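Local atomic coordinates of possible sortase-like protein (Corynebacterium diphtheriae, PDB entry 5UUS), a protein that probably acts as a sortase-family hydrolase, a membrane-anchored cysteine enzyme of the class that processes proteins at the bacterial cell surface. Residues A[42-47]-A[188-193]; A[85-90]-A[96-101]; A[159-164]-A[168-173]. One frame throughout, in Å; residues are numbered along the deposited sequence.

Contact 1 (A[42-47]-A[188-193])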
ATOM      1  N   ALA A  42       8.764  -1.074  -8.689  1.00 41.57           N
ATOM      2  CA  ALA A  42       8.127  -2.083  -7.848  1.00 39.77           C
ATOM      3  C   ALA A  42       6.961  -2.739  -8.554  1.00 44.52           C
ATOM      4  O   ALA A  42       6.529  -2.292  -9.617  1.00 46.11           O
ATOM      5  CB  ALA A  42       7.663  -1.479  -6.525  1.00 37.80           C
ATOM      6  N   ARG A  43       6.477  -3.820  -7.959  1.00 40.86           N
ATOM      7  CA  ARG A  43       5.359  -4.551  -8.504  1.00 47.51           C
ATOM      8  C   ARG A  43       4.402  -4.895  -7.375  1.00 49.09           C
ATOM      9  O   ARG A  43       4.840  -5.289  -6.297  1.00 46.47           O
ATOM     10  CB  ARG A  43       5.837  -5.806  -9.207  1.00 47.54           C
ATOM     11  CG  ARG A  43       4.737  -6.586  -9.853  1.00 58.02           C
ATOM     12  CD  ARG A  43       5.312  -7.753 -10.627  1.00 66.11           C
ATOM     13  NE  ARG A  43       6.191  -7.328 -11.709  1.00 69.48           N
ATOM     14  CZ  ARG A  43       7.319  -7.950 -12.035  1.00 83.64           C
ATOM     15  NH1 ARG A  43       7.717  -9.010 -11.339  1.00 85.51           N
ATOM     16  NH2 ARG A  43       8.058  -7.503 -13.044  1.00 89.06           N
ATOM     17  N   MET A  44       3.099  -4.753  -7.616  1.00 41.04           N
ATOM     18  CA  MET A  44       2.133  -5.111  -6.570  1.00 41.41           C
ATOM     19  C   MET A  44       1.174  -6.207  -7.010  1.00 42.04           C
ATOM     20  O   MET A  44       0.786  -6.279  -8.174  1.00 44.71           O
ATOM     21  CB  MET A  44       1.331  -3.882  -6.092  1.00 40.88           C
ATOM     22  CG  MET A  44       0.469  -3.190  -7.152  1.00 40.82           C
ATOM     23  SD  MET A  44      -0.522  -1.840  -6.409  1.00 49.84           S
ATOM     24  CE  MET A  44      -1.756  -2.749  -5.491  1.00 49.46           C
ATOM     25  N   TYR A  45       0.823  -7.059  -6.050  1.00 43.77           N
ATOM     26  CA  TYR A  45      -0.108  -8.153  -6.245  1.00 43.30           C
ATOM     27  C   TYR A  45      -1.226  -8.080  -5.191  1.00 42.14           C
ATOM     28  O   TYR A  45      -0.975  -7.783  -4.019  1.00 39.87           O
ATOM     29  CB  TYR A  45       0.580  -9.514  -6.114  1.00 44.37           C
ATOM     30  CG  TYR A  45       1.879  -9.706  -6.846  1.00 46.67           C
ATOM     31  CD1 TYR A  45       3.052  -9.106  -6.397  1.00 48.56           C
ATOM     32  CD2 TYR A  45       1.954 -10.561  -7.931  1.00 47.09           C
ATOM     33  CE1 TYR A  45       4.265  -9.324  -7.058  1.00 47.96           C
ATOM     34  CE2 TYR A  45       3.158 -10.780  -8.599  1.00 49.75           C
ATOM     35  CZ  TYR A  45       4.305 -10.156  -8.152  1.00 52.32           C
ATOM     36  OH  TYR A  45       5.499 -10.376  -8.801  1.00 56.08           O
ATOM     37  N   ILE A  46      -2.443  -8.407  -5.605  1.00 46.72           N
ATOM     38  CA  ILE A  46      -3.556  -8.550  -4.670  1.00 45.91           C
ATOM     39  C   ILE A  46      -4.173  -9.924  -4.900  1.00 48.13           C
ATOM     40  O   ILE A  46      -5.009 -10.074  -5.794  1.00 50.48           O
ATOM     41  CB  ILE A  46      -4.606  -7.446  -4.865  1.00 40.55           C
ATOM     42  CG1 ILE A  46      -3.934  -6.068  -4.759  1.00 43.49           C
ATOM     43  CG2 ILE A  46      -5.746  -7.621  -3.855  1.00 45.39           C
ATOM     44  CD1 ILE A  46      -4.905  -4.878  -4.762  1.00 44.31           C
ATOM     45  N   PRO A  47      -3.743 -10.936  -4.116  1.00 45.32           N
ATOM     46  CA  PRO A  47      -4.105 -12.345  -4.342  1.00 49.86           C
ATOM     47  C   PRO A  47      -5.624 -12.556  -4.318  1.00 52.75           C
ATOM     48  O   PRO A  47      -6.143 -13.396  -5.042  1.00 59.23           O
ATOM     49  CB  PRO A  47      -3.412 -13.075  -3.186  1.00 49.79           C
ATOM     50  CG  PRO A  47      -2.255 -12.169  -2.821  1.00 53.38           C
ATOM     51  CD  PRO A  47      -2.789 -10.779  -3.003  1.00 49.50           C
ATOM     52  N   GLY A 188       4.323   0.626   9.366  1.00 39.19           N
ATOM     53  CA  GLY A 188       4.333   0.852   7.948  1.00 38.83           C
ATOM     54  C   GLY A 188       2.889   0.854   7.454  1.00 36.95           C
ATOM     55  O   GLY A 188       2.115  -0.087   7.697  1.00 36.84           O
ATOM     56  N   ILE A 189       2.532   1.918   6.747  1.00 36.18           N
ATOM     57  CA  ILE A 189       1.245   1.980   6.088  1.00 36.02           C
ATOM     58  C   ILE A 189       1.415   1.980   4.578  1.00 36.73           C
ATOM     59  O   ILE A 189       2.362   2.570   4.063  1.00 38.85           O
ATOM     60  CB  ILE A 189       0.481   3.237   6.521  1.00 33.51           C
ATOM     61  CG1 ILE A 189       0.135   3.108   8.004  1.00 37.17           C
ATOM     62  CG2 ILE A 189      -0.830   3.402   5.683  1.00 36.41           C
ATOM     63  CD1 ILE A 189      -1.007   2.148   8.270  1.00 39.75           C
ATOM     64  N   MET A 190       0.506   1.306   3.867  1.00 35.83           N
ATOM     65  CA  MET A 190       0.417   1.500   2.428  1.00 37.26           C
ATOM     66  C   MET A 190      -0.951   2.142   2.099  1.00 44.11           C
ATOM     67  O   MET A 190      -1.997   1.717   2.611  1.00 41.38           O
ATOM     68  CB  MET A 190       0.588   0.186   1.665  1.00 37.90           C
ATOM     69  CG  MET A 190       0.416   0.351   0.137  1.00 43.93           C
ATOM     70  SD  MET A 190       0.639  -1.191  -0.776  1.00 40.07           S
ATOM     71  CE  MET A 190       0.336  -0.618  -2.464  1.00 35.86           C
ATOM     72  N   THR A 191      -0.926   3.166   1.259  1.00 35.83           N
ATOM     73  CA  THR A 191      -2.156   3.859   0.880  1.00 40.31           C
ATOM     74  C   THR A 191      -2.378   3.764  -0.628  1.00 42.37           C
ATOM     75  O   THR A 191      -1.462   4.018  -1.404  1.00 38.60           O
ATOM     76  CB  THR A 191      -2.114   5.345   1.317  1.00 37.92           C
ATOM     77  OG1 THR A 191      -1.940   5.410   2.745  1.00 36.69           O
ATOM     78  CG2 THR A 191      -3.392   6.097   0.881  1.00 36.22           C
ATOM     79  N   MET A 192      -3.594   3.402  -1.031  1.00 40.24           N
ATOM     80  CA  MET A 192      -4.004   3.450  -2.431  1.00 36.71           C
ATOM     81  C   MET A 192      -5.108   4.489  -2.627  1.00 37.01           C
ATOM     82  O   MET A 192      -6.085   4.488  -1.876  1.00 36.00           O
ATOM     83  CB  MET A 192      -4.477   2.065  -2.895  1.00 37.71           C
ATOM     84  CG  MET A 192      -3.362   1.007  -2.845  1.00 37.94           C
ATOM     85  SD  MET A 192      -3.912  -0.691  -3.073  1.00 43.66           S
ATOM     86  CE  MET A 192      -4.686  -0.985  -1.484  1.00 48.61           C
ATOM     87  N   THR A 193      -4.938   5.371  -3.615  1.00 39.10           N
ATOM     88  CA  THR A 193      -5.932   6.404  -3.925  1.00 40.66           C
ATOM     89  C   THR A 193      -6.428   6.245  -5.371  1.00 42.22           C
ATOM     90  O   THR A 193      -5.653   5.905  -6.275  1.00 38.32           O
ATOM     91  CB  THR A 193      -5.350   7.832  -3.726  1.00 43.57           C
ATOM     92  OG1 THR A 193      -4.533   8.191  -4.851  1.00 36.74           O
ATOM     93  CG2 THR A 193      -4.499   7.921  -2.403  1.00 34.50           C
TER

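Contact 2 (A[85-90]-A[96-101])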
ATOM      1  N   PHE A  85       3.524   4.500   2.580  1.00 34.59           N
ATOM      2  CA  PHE A  85       3.888   4.266   1.185  1.00 35.75           C
ATOM      3  C   PHE A  85       2.595   4.446   0.350  1.00 34.32           C
ATOM      4  O   PHE A  85       1.726   3.588   0.386  1.00 34.67           O
ATOM      5  CB  PHE A  85       4.499   2.868   1.035  1.00 34.02           C
ATOM      6  CG  PHE A  85       4.501   2.344  -0.375  1.00 39.07           C
ATOM      7  CD1 PHE A  85       5.192   3.011  -1.380  1.00 40.28           C
ATOM      8  CD2 PHE A  85       3.820   1.165  -0.697  1.00 33.46           C
ATOM      9  CE1 PHE A  85       5.176   2.538  -2.703  1.00 42.38           C
ATOM     10  CE2 PHE A  85       3.811   0.681  -2.017  1.00 35.53           C
ATOM     11  CZ  PHE A  85       4.486   1.382  -3.020  1.00 37.57           C
ATOM     12  N   ALA A  86       2.471   5.570  -0.366  1.00 35.31           N
ATOM     13  CA  ALA A  86       1.223   5.938  -1.051  1.00 38.75           C
ATOM     14  C   ALA A  86       1.323   5.862  -2.576  1.00 39.84           C
ATOM     15  O   ALA A  86       2.318   6.292  -3.169  1.00 35.72           O
ATOM     16  CB  ALA A  86       0.787   7.354  -0.637  1.00 37.90           C
ATOM     17  N   VAL A  87       0.284   5.308  -3.200  1.00 35.87           N
ATOM     18  CA  VAL A  87       0.209   5.230  -4.649  1.00 33.26           C
ATOM     19  C   VAL A  87      -1.185   5.640  -5.130  1.00 36.29           C
ATOM     20  O   VAL A  87      -2.188   5.463  -4.416  1.00 41.06           O
ATOM     21  CB  VAL A  87       0.533   3.807  -5.185  1.00 45.24           C
ATOM     22  CG1 VAL A  87       1.963   3.387  -4.814  1.00 45.71           C
ATOM     23  CG2 VAL A  87      -0.478   2.797  -4.674  1.00 42.68           C
ATOM     24  N   ALA A  88      -1.222   6.185  -6.338  1.00 34.62           N
ATOM     25  CA  ALA A  88      -2.451   6.554  -7.029  1.00 38.32           C
ATOM     26  C   ALA A  88      -2.621   5.598  -8.197  1.00 42.85           C
ATOM     27  O   ALA A  88      -1.640   5.098  -8.729  1.00 39.35           O
ATOM     28  CB  ALA A  88      -2.387   8.010  -7.532  1.00 40.91           C
ATOM     29  N   GLY A  89      -3.851   5.380  -8.637  1.00 38.66           N
ATOM     30  CA  GLY A  89      -4.075   4.573  -9.817  1.00 41.31           C
ATOM     31  C   GLY A  89      -5.454   4.853 -10.385  1.00 47.05           C
ATOM     32  O   GLY A  89      -6.366   5.293  -9.669  1.00 48.03           O
ATOM     33  N   HIS A  90      -5.601   4.605 -11.679  1.00 42.75           N
ATOM     34  CA  HIS A  90      -6.876   4.799 -12.357  1.00 45.68           C
ATOM     35  C   HIS A  90      -7.870   3.734 -11.968  1.00 50.41           C
ATOM     36  O   HIS A  90      -7.503   2.625 -11.528  1.00 44.26           O
ATOM     37  CB  HIS A  90      -6.678   4.825 -13.867  1.00 49.48           C
ATOM     38  CG  HIS A  90      -6.062   6.098 -14.346  1.00 59.92           C
ATOM     39  ND1 HIS A  90      -5.089   6.140 -15.321  1.00 63.24           N
ATOM     40  CD2 HIS A  90      -6.265   7.379 -13.958  1.00 64.18           C
ATOM     41  CE1 HIS A  90      -4.730   7.397 -15.526  1.00 62.85           C
ATOM     42  NE2 HIS A  90      -5.422   8.167 -14.704  1.00 62.19           N
ATOM     43  N   ALA A  96      -7.452  -0.822 -15.841  1.00 71.16           N
ATOM     44  CA  ALA A  96      -7.238   0.094 -14.718  1.00 61.67           C
ATOM     45  C   ALA A  96      -6.993  -0.746 -13.483  1.00 56.60           C
ATOM     46  O   ALA A  96      -7.703  -1.718 -13.267  1.00 62.49           O
ATOM     47  CB  ALA A  96      -8.430   1.017 -14.512  1.00 58.92           C
ATOM     48  N   PRO A  97      -5.994  -0.376 -12.662  1.00 54.30           N
ATOM     49  CA  PRO A  97      -5.653  -1.255 -11.543  1.00 47.63           C
ATOM     50  C   PRO A  97      -6.623  -1.160 -10.382  1.00 47.87           C
ATOM     51  O   PRO A  97      -6.705  -2.131  -9.638  1.00 47.19           O
ATOM     52  CB  PRO A  97      -4.263  -0.745 -11.106  1.00 47.43           C
ATOM     53  CG  PRO A  97      -4.345   0.732 -11.378  1.00 46.31           C
ATOM     54  CD  PRO A  97      -5.128   0.821 -12.696  1.00 51.01           C
ATOM     55  N   PHE A  98      -7.300  -0.024 -10.194  1.00 45.35           N
ATOM     56  CA  PHE A  98      -7.963   0.212  -8.900  1.00 44.97           C
ATOM     57  C   PHE A  98      -9.486   0.297  -9.012  1.00 46.83           C
ATOM     58  O   PHE A  98     -10.121   0.960  -8.209  1.00 51.34           O
ATOM     59  CB  PHE A  98      -7.436   1.504  -8.232  1.00 41.32           C
ATOM     60  CG  PHE A  98      -6.026   1.401  -7.670  1.00 43.50           C
ATOM     61  CD1 PHE A  98      -5.418   0.165  -7.460  1.00 40.62           C
ATOM     62  CD2 PHE A  98      -5.330   2.553  -7.310  1.00 42.47           C
ATOM     63  CE1 PHE A  98      -4.096   0.092  -6.935  1.00 41.04           C
ATOM     64  CE2 PHE A  98      -4.036   2.493  -6.775  1.00 40.06           C
ATOM     65  CZ  PHE A  98      -3.413   1.270  -6.594  1.00 40.89           C
ATOM     66  N   ASN A  99     -10.070  -0.362 -10.007  1.00 44.14           N
ATOM     67  CA  ASN A  99     -11.528  -0.325 -10.155  1.00 49.98           C
ATOM     68  C   ASN A  99     -12.246  -1.071  -9.020  1.00 54.90           C
ATOM     69  O   ASN A  99     -13.372  -0.724  -8.668  1.00 53.08           O
ATOM     70  CB  ASN A  99     -11.943  -0.908 -11.509  1.00 52.05           C
ATOM     71  CG  ASN A  99     -13.454  -0.863 -11.737  1.00 65.85           C
ATOM     72  OD1 ASN A  99     -14.143   0.134 -11.416  1.00 63.50           O
ATOM     73  ND2 ASN A  99     -13.980  -1.958 -12.274  1.00 69.74           N
ATOM     74  N   ASP A 100     -11.589  -2.071  -8.430  1.00 51.22           N
ATOM     75  CA  ASP A 100     -12.257  -2.959  -7.473  1.00 52.94           C
ATOM     76  C   ASP A 100     -11.781  -2.856  -6.018  1.00 49.83           C
ATOM     77  O   ASP A 100     -12.011  -3.768  -5.223  1.00 48.06           O
ATOM     78  CB  ASP A 100     -12.120  -4.407  -7.939  1.00 61.58           C
ATOM     79  CG  ASP A 100     -13.010  -4.722  -9.145  1.00 73.17           C
ATOM     80  OD1 ASP A 100     -14.210  -4.371  -9.118  1.00 70.72           O
ATOM     81  OD2 ASP A 100     -12.507  -5.309 -10.127  1.00 80.23           O
ATOM     82  N   LEU A 101     -11.161  -1.739  -5.657  1.00 43.29           N
ATOM     83  CA  LEU A 101     -10.671  -1.548  -4.278  1.00 42.62           C
ATOM     84  C   LEU A 101     -11.800  -1.600  -3.225  1.00 47.35           C
ATOM     85  O   LEU A 101     -11.556  -1.888  -2.053  1.00 42.96           O
ATOM     86  CB  LEU A 101      -9.936  -0.214  -4.160  1.00 44.04           C
ATOM     87  CG  LEU A 101      -8.592  -0.073  -4.878  1.00 48.09           C
ATOM     88  CD1 LEU A 101      -7.895   1.173  -4.378  1.00 43.07           C
ATOM     89  CD2 LEU A 101      -7.716  -1.287  -4.656  1.00 46.32           C
TER

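Contact 3 (A[159-164]-A[168-173])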
ATOM      1  N   GLY A 159      -9.736   1.751   7.189  1.00 36.50           N
ATOM      2  CA  GLY A 159      -9.145   1.011   6.076  1.00 34.97           C
ATOM      3  C   GLY A 159      -9.642   1.436   4.695  1.00 39.49           C
ATOM      4  O   GLY A 159      -8.946   1.230   3.713  1.00 36.78           O
ATOM      5  N   ARG A 160     -10.855   1.994   4.605  1.00 37.31           N
ATOM      6  CA  ARG A 160     -11.355   2.518   3.326  1.00 34.36           C
ATOM      7  C   ARG A 160     -12.384   3.622   3.559  1.00 39.82           C
ATOM      8  O   ARG A 160     -13.240   3.509   4.434  1.00 38.79           O
ATOM      9  CB  ARG A 160     -11.966   1.407   2.460  1.00 36.11           C
ATOM     10  CG  ARG A 160     -12.450   1.875   1.047  1.00 40.80           C
ATOM     11  CD  ARG A 160     -12.908   0.695   0.170  1.00 46.28           C
ATOM     12  NE  ARG A 160     -13.847  -0.147   0.908  1.00 41.36           N
ATOM     13  CZ  ARG A 160     -13.724  -1.463   1.061  1.00 48.07           C
ATOM     14  NH1 ARG A 160     -12.723  -2.097   0.470  1.00 42.17           N
ATOM     15  NH2 ARG A 160     -14.606  -2.146   1.794  1.00 45.28           N
ATOM     16  N   PHE A 161     -12.284   4.696   2.794  1.00 39.75           N
ATOM     17  CA  PHE A 161     -13.254   5.791   2.901  1.00 41.93           C
ATOM     18  C   PHE A 161     -13.195   6.654   1.656  1.00 39.19           C
ATOM     19  O   PHE A 161     -12.293   6.497   0.818  1.00 38.43           O
ATOM     20  CB  PHE A 161     -13.025   6.644   4.171  1.00 39.45           C
ATOM     21  CG  PHE A 161     -11.671   7.324   4.242  1.00 43.00           C
ATOM     22  CD1 PHE A 161     -10.549   6.637   4.707  1.00 38.63           C
ATOM     23  CD2 PHE A 161     -11.528   8.659   3.890  1.00 39.65           C
ATOM     24  CE1 PHE A 161      -9.299   7.262   4.778  1.00 36.50           C
ATOM     25  CE2 PHE A 161     -10.278   9.290   3.946  1.00 38.34           C
ATOM     26  CZ  PHE A 161      -9.152   8.588   4.428  1.00 35.69           C
ATOM     27  N   ILE A 162     -14.182   7.540   1.538  1.00 39.51           N
ATOM     28  CA  ILE A 162     -14.292   8.457   0.414  1.00 39.31           C
ATOM     29  C   ILE A 162     -13.971   9.861   0.893  1.00 37.24           C
ATOM     30  O   ILE A 162     -14.336  10.237   2.008  1.00 38.77           O
ATOM     31  CB  ILE A 162     -15.717   8.435  -0.207  1.00 36.13           C
ATOM     32  CG1 ILE A 162     -16.067   7.023  -0.659  1.00 43.61           C
ATOM     33  CG2 ILE A 162     -15.812   9.435  -1.383  1.00 37.03           C
ATOM     34  CD1 ILE A 162     -15.137   6.456  -1.730  1.00 40.88           C
ATOM     35  N   THR A 163     -13.258  10.627   0.074  1.00 37.77           N
ATOM     36  CA  THR A 163     -12.852  11.964   0.494  1.00 38.62           C
ATOM     37  C   THR A 163     -12.782  12.895  -0.716  1.00 38.21           C
ATOM     38  O   THR A 163     -13.135  12.493  -1.825  1.00 42.84           O
ATOM     39  CB  THR A 163     -11.502  11.940   1.259  1.00 39.39           C
ATOM     40  OG1 THR A 163     -11.269  13.236   1.843  1.00 36.45           O
ATOM     41  CG2 THR A 163     -10.295  11.567   0.313  1.00 36.08           C
ATOM     42  N   THR A 164     -12.363  14.138  -0.491  1.00 36.31           N
ATOM     43  CA  THR A 164     -12.284  15.148  -1.548  1.00 39.42           C
ATOM     44  C   THR A 164     -10.841  15.201  -2.064  1.00 41.64           C
ATOM     45  O   THR A 164      -9.916  14.792  -1.333  1.00 41.12           O
ATOM     46  CB  THR A 164     -12.709  16.544  -1.030  1.00 41.20           C
ATOM     47  OG1 THR A 164     -11.870  16.896   0.074  1.00 44.08           O
ATOM     48  CG2 THR A 164     -14.167  16.539  -0.554  1.00 43.17           C
ATOM     49  N   VAL A 168      -4.915  16.090   1.390  1.00 41.23           N
ATOM     50  CA  VAL A 168      -3.515  15.698   1.220  1.00 42.32           C
ATOM     51  C   VAL A 168      -2.964  14.878   2.400  1.00 38.94           C
ATOM     52  O   VAL A 168      -2.007  14.128   2.226  1.00 38.11           O
ATOM     53  CB  VAL A 168      -2.607  16.931   1.001  1.00 48.05           C
ATOM     54  CG1 VAL A 168      -3.111  17.755  -0.186  1.00 54.32           C
ATOM     55  CG2 VAL A 168      -2.549  17.789   2.246  1.00 49.93           C
ATOM     56  N   SER A 169      -3.599  14.961   3.573  1.00 41.89           N
ATOM     57  CA  SER A 169      -3.076  14.239   4.739  1.00 38.21           C
ATOM     58  C   SER A 169      -3.346  12.742   4.642  1.00 36.83           C
ATOM     59  O   SER A 169      -2.823  11.975   5.437  1.00 38.85           O
ATOM     60  CB  SER A 169      -3.657  14.788   6.056  1.00 41.41           C
ATOM     61  OG  SER A 169      -5.060  14.615   6.128  1.00 41.64           O
ATOM     62  N   THR A 170      -4.165  12.312   3.685  1.00 34.91           N
ATOM     63  CA  THR A 170      -4.314  10.875   3.447  1.00 35.34           C
ATOM     64  C   THR A 170      -2.994  10.178   3.112  1.00 33.19           C
ATOM     65  O   THR A 170      -2.871   8.975   3.337  1.00 34.61           O
ATOM     66  CB  THR A 170      -5.303  10.558   2.306  1.00 32.92           C
ATOM     67  OG1 THR A 170      -4.929  11.263   1.121  1.00 39.58           O
ATOM     68  CG2 THR A 170      -6.761  10.962   2.729  1.00 35.04           C
ATOM     69  N   ILE A 171      -2.032  10.919   2.565  1.00 40.32           N
ATOM     70  CA  ILE A 171      -0.730  10.324   2.209  1.00 39.76           C
ATOM     71  C   ILE A 171       0.396  10.732   3.192  1.00 42.39           C
ATOM     72  O   ILE A 171       1.565  10.405   2.965  1.00 37.19           O
ATOM     73  CB  ILE A 171      -0.307  10.696   0.746  1.00 32.09           C
ATOM     74  CG1 ILE A 171       0.011  12.181   0.615  1.00 43.73           C
ATOM     75  CG2 ILE A 171      -1.415  10.344  -0.274  1.00 33.59           C
ATOM     76  CD1 ILE A 171       0.542  12.567  -0.772  1.00 46.18           C
ATOM     77  N   SER A 172       0.040  11.399   4.294  1.00 40.93           N
ATOM     78  CA  SER A 172       1.011  11.741   5.349  1.00 42.99           C
ATOM     79  C   SER A 172       1.550  10.514   6.059  1.00 40.77           C
ATOM     80  O   SER A 172       0.859   9.492   6.136  1.00 34.49           O
ATOM     81  CB  SER A 172       0.381  12.673   6.382  1.00 45.71           C
ATOM     82  OG  SER A 172       0.220  13.962   5.825  1.00 48.08           O
ATOM     83  N   ALA A 173       2.775  10.625   6.584  1.00 42.10           N
ATOM     84  CA  ALA A 173       3.482   9.486   7.199  1.00 38.73           C
ATOM     85  C   ALA A 173       2.585   8.767   8.209  1.00 39.05           C
ATOM     86  O   ALA A 173       2.498   7.554   8.234  1.00 41.55           O
ATOM     87  CB  ALA A 173       4.758   9.969   7.863  1.00 37.45           C
TER

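Contact 1 (A[42-47]-A[188-193])
Met44 meets Met192 and Met190 through the ends of three thioether chains, a compact example of how a protein core can be filled by flexible side chains whose backbones lie far apart. The CA atoms of Met44 and Met190 are 11.3 Å from each other, and the gap is spanned entirely by side chains. The chain of Met44 runs outward until its last torsion (chi3 -73°) bends the terminal methyl over, and this methyl, CE, comes to rest 3.8 Å from SD of Met192. Met192 has a similar hook at its end (chi3 -74°), and the two chains slant across one another. Met190 behaves differently: it is extended throughout, and its CE reaches the sulfur of Met44, with 4.2 Å between CE of Met190 and SD of Met44. Met44 therefore serves both partners, by its sulfur on one and its methyl on the other. No hydrogen bond crosses the contact.

The strands involved are not neighbours in the curled sheet of the sortase beta-barrel; they face each other across its interior. Strand 40-45 pairs with 54-59 and 109-114, whereas 188-193 lies between 83-88 and 204-216. Ile110, on strand 109-114, touches both Met44 and Met190 and continues the apolar filling. The alternate residues of strand 188-193 take no part in this cluster: Thr191 OG1 is hydrogen-bonded to Asn84 OD1 and His208 ND1, and Thr193 OG1 to Tyr73 OH. Just past this strand comes Cys195, the predicted acyl-thioester residue, here modified to S-hydroxycysteine.

Contact 2 (A[85-90]-A[96-101])
Phe98 turns its ring against the backbone at Gly89 and reaches Val87 with its far corner, while its own N-H is bonded to His90. In the sortase beta-barrel this is the point where strand 83-88 ends, delivers the predicted proton donor/acceptor His90, and continues into a loop that doubles back against it. The contact illustrates how a loop can be fastened to a strand end by one aromatic ring and one main-chain bond.

Val87 and Phe98 meet at about a right angle. CG2 of Val87 lies in the plane of the ring, at its edge, 3.8 Å from CZ of Phe98. Farther along, the ring comes obliquely against the peptide leading into Gly89, whose N is 3.4 Å from Phe98 CE2; with no side chain on Gly89, the ring can settle this close to the main chain. Gly89 O is held separately by Thr194 OG1. Phe98 holds CG beside its backbone N and anti to its carbonyl carbon (chi1 -73°), which sends the ring back toward the strand. The preceding residue, Pro97, lays CG over one face of the ring, displaced toward the rim. Met192, from strand 188-193, also touches Phe98, linking the loop to the barrel core.

The hydrogen bond from Phe98 N to His90 O measures 3.0 Å. The donor sits nearly in line with the carbonyl (C=O...N 166°), although the bond is somewhat bent at the hydrogen (N-H...O 150°). The backbone of His90 is thus tied to the loop while its imidazole leads away from it. Two carbons pack against the bonded oxygen as well: His90 O is 3.2 Å from Pro97 CD and 3.5 Å from Ala96 CB.

Contact 3 (A[159-164]-A[168-173])
A chi1 of 61° tucks CG of Phe161 between its backbone N and carbonyl carbon, and from there the ring extends toward Thr170. In Thr170 it is the hydroxyl that takes the corresponding place (chi1 54°), which leaves the methyl, CG2, beside the backbone N and facing the ring. The two side chains meet at a slant. CG2 of Thr170 approaches in the plane of the Phe161 ring, at its edge and not over a face, 3.8 Å from CZ and 4.1 Å from CE2 of Phe161. A second methyl joins from the strand of Phe161, with Thr163 CG2 4.3 Å from Thr170 CG2.

The contact is a worked case of threonine showing two characters at once. While the methyls of Thr163 and Thr170 turn to each other, both hydroxyls are hydrogen-bonded to Asp167 in the intervening turn: Thr163 OG1 to its carboxylate oxygen OD2, Thr170 OG1 to its backbone O. Strand 160-163, paired with 204-216 in the barrel sheet, is followed here by a short 3-10 segment, 168-171, marked by the bond from Ile171 N to Val168 O (3.2 Å). The side chain of Glu176 touches both Phe161 and Thr170. The site lies away from the predicted catalytic residues, although an MPD molecule near Thr170 and an acetate near Phe161, both probably from the crystallisation liquor, approach it.

Since no hydrogen bond passes between the segments, their direct attraction is probably weak and non-directional, and the bonds to Asp167 probably supply the orientation that methyl-to-ring packing lacks.

How the contacts relate
All three contacts involve one curled sheet, the sortase barrel, through at least one strand each. Along the chain, contact 1 joins the ends of a long span within which contact 2 and then contact 3 close in turn as short, local loops. The centres of contacts 1 and 2 are about 9 Å apart, those of 2 and 3 about 13 Å, and those of 1 and 3 about 15 Å. Strands 83-88 and 188-193 run parallel as neighbours, joined by probable hydrogen bonds such as Thr191 O to Val87 N (2.8 Å). They lead respectively to His90 and Cys195, so contacts 1 and 2 lie close in the chain to both predicted catalytic positions, while contact 3 lies to one side.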